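Local atomic coordinates of protein LRIM1 (Anopheles gambiae, PDB entry 3O53), a protein that forms a heterodimeric complex with APL1C that regulates complement-like immunity in the mosquito, the present construct being its leucine-rich repeat domain. Residues T217-R222 with L233-N238; L239-L244 with K273-Q278; R255-F258 with R263-T266. All coordinates share one frame; numbering follows the deposited sequence.

The three contacts follow the chain through the last leucine-rich repeats into the C-terminal helices. Contacts 1 and 2 share the concave wall: strands 218-220 and 241-243 are neighbours there, joined by backbone hydrogen bonds such as the probable one from Glu-240 N to Thr-217 O. Contacts 2 and 3 share helix 262-276, whose end reaches the strand surface in the former and whose start packs on helix 251-259 in the latter. Chemistry follows place. Contact 3 is buried and largely apolar, contact 2 is a partly buried polar bond with an apolar neighbour, and contact 1 grades from a water-bridged backbone contact to an apolar interior where Phe-235 also touches Phe-257 and Val-264.

Contact 1 of 3, residues T217-R222 with L233-N238; sequences TWISLR and LRFSQN
Thr-217 and Asn-238 bury the most surface here and meet mainly through the asparagine backbone. The carbonyl oxygen Asn-238 O lies 3.5 Å from Thr-217 CA in a CA-H...O contact with an angle of 149° at the hydrogen. The threonine side chain lies beside the same oxygen: CG2, set anti to the backbone N while chi1 is -60°, approaches Asn-238 O to 3.6 Å. The hydroxyl, turned the other way beside the backbone N, lies too far from that oxygen to bond it directly, and a water takes over. This water donates to Asn-238 O at 2.6 Å and accepts a weak, longer bond of 3.3 Å from Thr-217 OG1, so it bridges the carbonyl and the hydroxyl at the solvent-facing end of the contact. The amide of Asn-238 leads away from the strand segment and gives its ND2 to Gly-215 O. Its backbone N is held by Ser-236 OG at 3.1 Å in an ST turn, a few residues before strand 241-243 begins.

Deeper in, the character changes. Ile-219 stretches its extended side chain into the interior, and its terminal CD1 comes obliquely to Phe-235 CE1 at 4.4 Å, a loose apolar touch. Met-206 also lies against the phenylalanine, while Leu-196 and Phe-242 from the adjoining strands pack on the isoleucine.

The arrangement is that of one coil of a leucine-rich repeat solenoid, from its concave strand 218-220 to the return segment 233-238 that leads on to strand 241-243, with Ile-219 and Phe-235 contributing to the hydrophobic interior between them.

Contact 2 of 3, residues L239-L244 with K273-Q278; sequences LEHFDL and KKLTGQ
At the C-terminal end of the leucine-rich repeat solenoid, where helix 262-276 covers part of the last concave strand, His-241 receives Lys-274 and Leu-275. The lysine runs out from the helix and bends at chi3 (83°), which brings its ammonium group to the edge of the imidazole. There Lys-274 NZ donates to His-241 ND1 over 3.0 Å, lying in the plane of the ring, and the two side chains cross at about a right angle. A water 2.9 Å from Lys-274 NZ accepts a second bond from it and donates in turn to Glu-240 O, also at 2.9 Å, so the ammonium group is tied directly to the ring and, through the water, to the backbone just before the strand. The imidazole is further steadied by stacking with Trp-218 of the neighbouring strand 218-220.

Leu-275 adds the apolar part. Its methyl CD1 sits 3.8 Å from His-241 CE1, approaching the ring obliquely, and 3.6 Å from Asp-243 OD2. That carboxylate oxygen has its stronger partner in Arg-245, with which it forms a salt bridge, and the leucine merely lies beside it.

Because ND1 accepts from an ammonium group, the histidine is most likely neutral with its proton on NE2, and the nearby positive charge would be expected to discourage a second protonation.

Contact 3 of 3, residues R255-F258 with R263-T266; sequences RDFF and RVQT
With chi1 at -78°, Phe-258 turns its ring beside its own backbone N and against the start of helix 262-276, where Gln-265, its CG anti to the backbone N (chi1 -177°) and its chain extended beyond, lies across one face. The methylene Gln-265 CB stands 3.7 Å from the ring centroid of Phe-258 and 25° off the normal, a CH-pi contact displaced toward the rim. The same glutamine comes closer still through its backbone, since Gln-265 CA is 3.3 Å from Phe-258 CE1. Farther out, Gln-265 OE1 rests 3.4 Å from Phe-258 CB, so the polar end passes the foot of the ring while the aliphatic part rides over it.

Val-264 fills the adjacent place. One methyl, CG1, serves both aromatic rings, reaching Phe-258 CE1 at 4.0 Å and Phe-257 CE2 at 3.9 Å. It meets Phe-257 at the edge, near the ring plane. The two successive phenylalanines therefore share a single valine branch, one taking it at an edge and the other at a ring atom next to the glutamine.

Helices 251-259 and 262-276 follow each other closely in the chain, and the contact packs them together on either side of the short turn that joins them. Phe-257 continues into the solenoid interior against Leu-233, Phe-235 and Phe-242, and Tyr-291 of strand 289-291 touches both Phe-258 and Gln-265. As a worked case of a hydrophobic end to a repeat solenoid, the pair of helices is joined here by dispersion and CH-pi attraction rather than by charge, and the glutamine meets the ring chiefly through its aliphatic carbons.

Contact 1 of 3, residues T217-R222 with L233-N238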
loop_
_atom_site.group_PDB
_atom_site.type_symbol
_atom_site.label_atom_id
_atom_site.label_comp_id
_atom_site.label_asym_id
_atom_site.label_seq_id
_atom_site.Cartn_x
_atom_site.Cartn_y
_atom_site.Cartn_z
ATOM N N THR A 217 -8.829 0.930 13.551
ATOM C CA THR A 217 -8.144 0.833 14.827
ATOM C C THR A 217 -6.925 1.741 14.840
ATOM O O THR A 217 -6.570 2.310 15.864
ATOM C CB THR A 217 -7.679 -0.622 15.057
ATOM O OG1 THR A 217 -8.823 -1.486 15.058
ATOM C CG2 THR A 217 -6.933 -0.761 16.376
ATOM N N TRP A 218 -6.289 1.888 13.683
ATOM C CA TRP A 218 -5.006 2.570 13.592
ATOM C C TRP A 218 -5.067 3.499 12.387
ATOM O O TRP A 218 -5.392 3.056 11.290
ATOM C CB TRP A 218 -3.916 1.510 13.407
ATOM C CG TRP A 218 -2.468 1.941 13.554
ATOM C CD1 TRP A 218 -1.628 1.635 14.588
ATOM C CD2 TRP A 218 -1.678 2.679 12.604
ATOM N NE1 TRP A 218 -0.378 2.165 14.356
ATOM C CE2 TRP A 218 -0.381 2.801 13.147
ATOM C CE3 TRP A 218 -1.951 3.260 11.358
ATOM C CZ2 TRP A 218 0.644 3.483 12.485
ATOM C CZ3 TRP A 218 -0.928 3.932 10.698
ATOM C CH2 TRP A 218 0.352 4.038 11.262
ATOM N N ILE A 219 -4.798 4.787 12.592
ATOM C CA ILE A 219 -4.721 5.712 11.476
ATOM C C ILE A 219 -3.631 6.744 11.727
ATOM O O ILE A 219 -3.476 7.239 12.842
ATOM C CB ILE A 219 -6.064 6.422 11.216
ATOM C CG1 ILE A 219 -5.935 7.387 10.030
ATOM C CG2 ILE A 219 -6.520 7.193 12.441
ATOM C CD1 ILE A 219 -7.240 8.024 9.621
ATOM N N SER A 220 -2.877 7.066 10.681
ATOM C CA SER A 220 -1.872 8.120 10.769
ATOM C C SER A 220 -1.920 9.052 9.564
ATOM O O SER A 220 -1.929 8.612 8.416
ATOM C CB SER A 220 -0.471 7.526 10.874
ATOM O OG SER A 220 0.490 8.563 10.983
ATOM N N LEU A 221 -1.989 10.342 9.845
ATOM C CA LEU A 221 -1.736 11.356 8.844
ATOM C C LEU A 221 -0.555 12.198 9.326
ATOM O O LEU A 221 -0.459 13.384 9.035
ATOM C CB LEU A 221 -2.984 12.219 8.617
ATOM C CG LEU A 221 -4.038 11.633 7.664
ATOM C CD1 LEU A 221 -4.779 10.472 8.316
ATOM C CD2 LEU A 221 -5.031 12.707 7.218
ATOM N N ARG A 222 0.358 11.567 10.059
ATOM C CA ARG A 222 1.524 12.273 10.571
ATOM C C ARG A 222 2.336 12.888 9.443
ATOM O O ARG A 222 2.443 12.300 8.372
ATOM C CB ARG A 222 2.421 11.322 11.372
ATOM C CG ARG A 222 3.721 11.967 11.842
ATOM C CD ARG A 222 4.708 10.925 12.322
ATOM N NE ARG A 222 5.862 11.512 12.997
ATOM C CZ ARG A 222 6.957 10.826 13.314
ATOM N NH1 ARG A 222 7.042 9.536 13.003
ATOM N NH2 ARG A 222 7.963 11.419 13.942
ATOM N N LEU A 233 -16.622 14.583 10.877
ATOM C CA LEU A 233 -16.018 13.262 10.976
ATOM C C LEU A 233 -16.277 12.654 12.355
ATOM O O LEU A 233 -16.211 13.345 13.365
ATOM C CB LEU A 233 -14.506 13.350 10.736
ATOM C CG LEU A 233 -14.017 13.603 9.310
ATOM C CD1 LEU A 233 -12.498 13.755 9.310
ATOM C CD2 LEU A 233 -14.451 12.463 8.374
ATOM N N ARG A 234 -16.567 11.359 12.381
ATOM C CA ARG A 234 -16.734 10.623 13.624
ATOM C C ARG A 234 -15.972 9.305 13.543
ATOM O O ARG A 234 -16.061 8.592 12.549
ATOM C CB ARG A 234 -18.215 10.324 13.868
ATOM C CG ARG A 234 -19.103 11.548 13.954
ATOM C CD ARG A 234 -18.922 12.305 15.262
ATOM N NE ARG A 234 -19.872 13.409 15.363
ATOM C CZ ARG A 234 -19.657 14.633 14.886
ATOM N NH1 ARG A 234 -18.516 14.933 14.280
ATOM N NH2 ARG A 234 -20.585 15.568 15.018
ATOM N N PHE A 235 -15.218 8.979 14.584
ATOM C CA PHE A 235 -14.584 7.672 14.656
ATOM C C PHE A 235 -15.291 6.791 15.677
ATOM O O PHE A 235 -16.161 7.255 16.402
ATOM C CB PHE A 235 -13.091 7.824 14.955
ATOM C CG PHE A 235 -12.323 8.420 13.805
ATOM C CD1 PHE A 235 -11.746 7.603 12.847
ATOM C CD2 PHE A 235 -12.229 9.798 13.654
ATOM C CE1 PHE A 235 -11.059 8.145 11.769
ATOM C CE2 PHE A 235 -11.544 10.349 12.572
ATOM C CZ PHE A 235 -10.958 9.518 11.632
ATOM N N SER A 236 -14.914 5.518 15.713
ATOM C CA SER A 236 -15.575 4.525 16.543
ATOM C C SER A 236 -14.732 4.178 17.759
ATOM O O SER A 236 -13.610 4.658 17.910
ATOM C CB SER A 236 -15.818 3.250 15.736
ATOM O OG SER A 236 -14.604 2.545 15.538
ATOM N N GLN A 237 -15.278 3.323 18.617
ATOM C CA GLN A 237 -14.571 2.871 19.809
ATOM C C GLN A 237 -13.430 1.920 19.469
ATOM O O GLN A 237 -12.638 1.571 20.338
ATOM C CB GLN A 237 -15.533 2.179 20.778
ATOM C CG GLN A 237 -16.018 3.077 21.902
ATOM C CD GLN A 237 -16.469 2.293 23.117
ATOM O OE1 GLN A 237 -16.240 1.087 23.212
ATOM N NE2 GLN A 237 -17.108 2.976 24.057
ATOM N N ASN A 238 -13.363 1.485 18.213
ATOM C CA ASN A 238 -12.270 0.631 17.752
ATOM C C ASN A 238 -10.935 1.359 17.767
ATOM O O ASN A 238 -9.880 0.745 17.887
ATOM C CB ASN A 238 -12.535 0.153 16.325
ATOM C CG ASN A 238 -13.663 -0.838 16.246
ATOM O OD1 ASN A 238 -13.975 -1.516 17.221
ATOM N ND2 ASN A 238 -14.284 -0.937 15.075
HETATM O O HOH W 1 -9.805 -1.879 18.187
#

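Contact 2 of 3, residues L239-L244 with K273-Q278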
loop_
_atom_site.group_PDB
_atom_site.type_symbol
_atom_site.label_atom_id
_atom_site.label_comp_id
_atom_site.label_asym_id
_atom_site.label_seq_id
_atom_site.Cartn_x
_atom_site.Cartn_y
_atom_site.Cartn_z
ATOM N N LEU A 239 -10.990 2.675 17.624
ATOM C CA LEU A 239 -9.791 3.479 17.454
ATOM C C LEU A 239 -8.852 3.354 18.659
ATOM O O LEU A 239 -9.245 3.638 19.782
ATOM C CB LEU A 239 -10.197 4.936 17.239
ATOM C CG LEU A 239 -9.095 5.922 16.851
ATOM C CD1 LEU A 239 -8.661 5.697 15.402
ATOM C CD2 LEU A 239 -9.573 7.357 17.057
ATOM N N GLU A 240 -7.614 2.921 18.418
ATOM C CA GLU A 240 -6.604 2.803 19.480
ATOM C C GLU A 240 -5.341 3.620 19.175
ATOM O O GLU A 240 -4.520 3.850 20.054
ATOM C CB GLU A 240 -6.191 1.346 19.657
ATOM C CG GLU A 240 -7.331 0.384 19.916
ATOM C CD GLU A 240 -6.866 -1.066 19.947
ATOM O OE1 GLU A 240 -5.669 -1.314 19.680
ATOM O OE2 GLU A 240 -7.698 -1.956 20.236
ATOM N N HIS A 241 -5.173 4.040 17.925
ATOM C CA HIS A 241 -3.951 4.731 17.515
ATOM C C HIS A 241 -4.337 5.808 16.510
ATOM O O HIS A 241 -4.935 5.522 15.472
ATOM C CB HIS A 241 -2.945 3.729 16.920
ATOM C CG HIS A 241 -1.683 4.355 16.400
ATOM N ND1 HIS A 241 -0.467 4.224 17.038
ATOM C CD2 HIS A 241 -1.445 5.103 15.294
ATOM C CE1 HIS A 241 0.466 4.862 16.352
ATOM N NE2 HIS A 241 -0.103 5.411 15.292
ATOM N N PHE A 242 -4.028 7.053 16.844
ATOM C CA PHE A 242 -4.486 8.191 16.076
ATOM C C PHE A 242 -3.353 9.207 16.064
ATOM O O PHE A 242 -3.077 9.845 17.078
ATOM C CB PHE A 242 -5.751 8.763 16.730
ATOM C CG PHE A 242 -6.423 9.857 15.941
ATOM C CD1 PHE A 242 -7.343 9.556 14.951
ATOM C CD2 PHE A 242 -6.162 11.189 16.222
ATOM C CE1 PHE A 242 -7.975 10.567 14.244
ATOM C CE2 PHE A 242 -6.791 12.202 15.526
ATOM C CZ PHE A 242 -7.699 11.900 14.537
ATOM N N ASP A 243 -2.696 9.360 14.915
ATOM C CA ASP A 243 -1.466 10.152 14.847
ATOM C C ASP A 243 -1.554 11.267 13.799
ATOM O O ASP A 243 -1.433 11.012 12.599
ATOM C CB ASP A 243 -0.294 9.226 14.522
ATOM C CG ASP A 243 1.053 9.892 14.694
ATOM O OD1 ASP A 243 1.088 11.117 14.902
ATOM O OD2 ASP A 243 2.084 9.182 14.603
ATOM N N LEU A 244 -1.741 12.498 14.271
ATOM C CA LEU A 244 -1.779 13.678 13.409
ATOM C C LEU A 244 -0.629 14.619 13.732
ATOM O O LEU A 244 -0.735 15.828 13.523
ATOM C CB LEU A 244 -3.088 14.442 13.597
ATOM C CG LEU A 244 -4.383 13.680 13.374
ATOM C CD1 LEU A 244 -5.563 14.633 13.458
ATOM C CD2 LEU A 244 -4.361 12.962 12.034
ATOM N N LYS A 273 2.038 9.998 23.578
ATOM C CA LYS A 273 2.791 9.530 24.744
ATOM C C LYS A 273 3.537 8.237 24.426
ATOM O O LYS A 273 4.731 8.113 24.682
ATOM C CB LYS A 273 1.871 9.294 25.945
ATOM C CG LYS A 273 2.650 9.094 27.237
ATOM C CD LYS A 273 1.753 8.679 28.389
ATOM C CE LYS A 273 2.570 8.431 29.653
ATOM N NZ LYS A 273 1.764 7.832 30.751
ATOM N N LYS A 274 2.819 7.272 23.870
ATOM C CA LYS A 274 3.391 5.973 23.542
ATOM C C LYS A 274 4.603 6.094 22.605
ATOM O O LYS A 274 5.578 5.345 22.740
ATOM C CB LYS A 274 2.310 5.087 22.910
ATOM C CG LYS A 274 2.834 3.910 22.118
ATOM C CD LYS A 274 1.694 3.097 21.508
ATOM C CE LYS A 274 1.183 3.698 20.189
ATOM N NZ LYS A 274 0.170 2.804 19.546
ATOM N N LEU A 275 4.551 7.039 21.665
ATOM C CA LEU A 275 5.574 7.124 20.624
ATOM C C LEU A 275 6.767 8.019 20.980
ATOM O O LEU A 275 7.846 7.851 20.428
ATOM C CB LEU A 275 4.948 7.596 19.299
ATOM C CG LEU A 275 3.918 6.637 18.692
ATOM C CD1 LEU A 275 3.256 7.237 17.454
ATOM C CD2 LEU A 275 4.555 5.283 18.362
ATOM N N THR A 276 6.587 8.967 21.894
ATOM C CA THR A 276 7.661 9.919 22.198
ATOM C C THR A 276 7.968 10.063 23.687
ATOM O O THR A 276 8.977 10.656 24.061
ATOM C CB THR A 276 7.327 11.321 21.698
ATOM O OG1 THR A 276 6.230 11.847 22.462
ATOM C CG2 THR A 276 6.984 11.296 20.208
ATOM N N GLY A 277 7.084 9.539 24.525
ATOM C CA GLY A 277 7.217 9.672 25.963
ATOM C C GLY A 277 6.736 11.025 26.449
ATOM O O GLY A 277 6.973 11.396 27.593
ATOM N N GLN A 278 6.061 11.767 25.576
ATOM C CA GLN A 278 5.544 13.085 25.933
ATOM C C GLN A 278 4.041 13.164 25.681
ATOM O O GLN A 278 3.525 12.490 24.796
ATOM C CB GLN A 278 6.272 14.171 25.145
ATOM C CG GLN A 278 7.755 14.250 25.457
ATOM C CD GLN A 278 8.329 15.623 25.194
ATOM O OE1 GLN A 278 7.644 16.507 24.681
ATOM N NE2 GLN A 278 9.592 15.813 25.550
HETATM O O HOH W 2 -1.787 4.407 20.957
#

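Contact 3 of 3, residues R255-F258 with R263-T266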
loop_
_atom_site.group_PDB
_atom_site.type_symbol
_atom_site.label_atom_id
_atom_site.label_comp_id
_atom_site.label_asym_id
_atom_site.label_seq_id
_atom_site.Cartn_x
_atom_site.Cartn_y
_atom_site.Cartn_z
ATOM N N ARG A 255 -10.360 22.304 18.006
ATOM C CA ARG A 255 -11.425 22.489 18.984
ATOM C C ARG A 255 -12.744 21.929 18.445
ATOM O O ARG A 255 -13.429 21.185 19.135
ATOM C CB ARG A 255 -11.586 23.962 19.356
ATOM C CG ARG A 255 -12.652 24.219 20.425
ATOM C CD ARG A 255 -12.784 25.704 20.731
ATOM N NE ARG A 255 -12.671 26.519 19.524
ATOM C CZ ARG A 255 -13.616 26.623 18.593
ATOM N NH1 ARG A 255 -14.757 25.958 18.720
ATOM N NH2 ARG A 255 -13.419 27.390 17.530
ATOM N N ASP A 256 -13.086 22.276 17.205
ATOM C CA ASP A 256 -14.325 21.801 16.590
ATOM C C ASP A 256 -14.387 20.277 16.484
ATOM O O ASP A 256 -15.379 19.661 16.872
ATOM C CB ASP A 256 -14.510 22.414 15.197
ATOM C CG ASP A 256 -14.806 23.908 15.244
ATOM O OD1 ASP A 256 -15.144 24.411 16.332
ATOM O OD2 ASP A 256 -14.701 24.580 14.196
ATOM N N PHE A 257 -13.334 19.674 15.938
ATOM C CA PHE A 257 -13.301 18.231 15.721
ATOM C C PHE A 257 -13.354 17.449 17.036
ATOM O O PHE A 257 -14.126 16.500 17.171
ATOM C CB PHE A 257 -12.032 17.845 14.956
ATOM C CG PHE A 257 -11.796 16.363 14.892
ATOM C CD1 PHE A 257 -12.555 15.565 14.043
ATOM C CD2 PHE A 257 -10.820 15.765 15.675
ATOM C CE1 PHE A 257 -12.342 14.201 13.971
ATOM C CE2 PHE A 257 -10.606 14.394 15.618
ATOM C CZ PHE A 257 -11.372 13.611 14.762
ATOM N N PHE A 258 -12.523 17.835 18.001
ATOM C CA PHE A 258 -12.442 17.095 19.263
ATOM C C PHE A 258 -13.690 17.302 20.123
ATOM O O PHE A 258 -14.050 16.437 20.921
ATOM C CB PHE A 258 -11.184 17.480 20.060
ATOM C CG PHE A 258 -9.914 16.832 19.555
ATOM C CD1 PHE A 258 -9.901 15.499 19.172
ATOM C CD2 PHE A 258 -8.729 17.551 19.487
ATOM C CE1 PHE A 258 -8.730 14.892 18.714
ATOM C CE2 PHE A 258 -7.553 16.950 19.029
ATOM C CZ PHE A 258 -7.558 15.618 18.643
ATOM N N ARG A 263 -13.318 11.166 22.928
ATOM C CA ARG A 263 -12.491 9.975 23.081
ATOM C C ARG A 263 -11.322 9.954 22.091
ATOM O O ARG A 263 -10.256 9.410 22.385
ATOM C CB ARG A 263 -13.321 8.709 22.896
ATOM C CG ARG A 263 -12.494 7.446 23.049
ATOM C CD ARG A 263 -13.324 6.182 22.916
ATOM N NE ARG A 263 -12.513 4.990 23.153
ATOM C CZ ARG A 263 -11.677 4.472 22.257
ATOM N NH1 ARG A 263 -11.552 5.043 21.068
ATOM N NH2 ARG A 263 -10.971 3.387 22.547
ATOM N N VAL A 264 -11.521 10.523 20.910
ATOM C CA VAL A 264 -10.435 10.582 19.941
ATOM C C VAL A 264 -9.337 11.495 20.486
ATOM O O VAL A 264 -8.155 11.216 20.315
ATOM C CB VAL A 264 -10.924 11.054 18.546
ATOM C CG1 VAL A 264 -9.748 11.149 17.567
ATOM C CG2 VAL A 264 -11.992 10.099 18.011
ATOM N N GLN A 265 -9.722 12.569 21.168
ATOM C CA GLN A 265 -8.732 13.479 21.730
ATOM C C GLN A 265 -7.846 12.728 22.720
ATOM O O GLN A 265 -6.642 12.973 22.808
ATOM C CB GLN A 265 -9.400 14.664 22.428
ATOM C CG GLN A 265 -8.399 15.672 22.974
ATOM C CD GLN A 265 -9.058 16.877 23.618
ATOM O OE1 GLN A 265 -10.172 17.255 23.259
ATOM N NE2 GLN A 265 -8.363 17.493 24.570
ATOM N N THR A 266 -8.462 11.813 23.461
ATOM C CA THR A 266 -7.764 11.010 24.453
ATOM C C THR A 266 -6.843 10.000 23.777
ATOM O O THR A 266 -5.721 9.763 24.228
ATOM C CB THR A 266 -8.778 10.262 25.330
ATOM O OG1 THR A 266 -9.577 11.220 26.034
ATOM C CG2 THR A 266 -8.074 9.329 26.320
#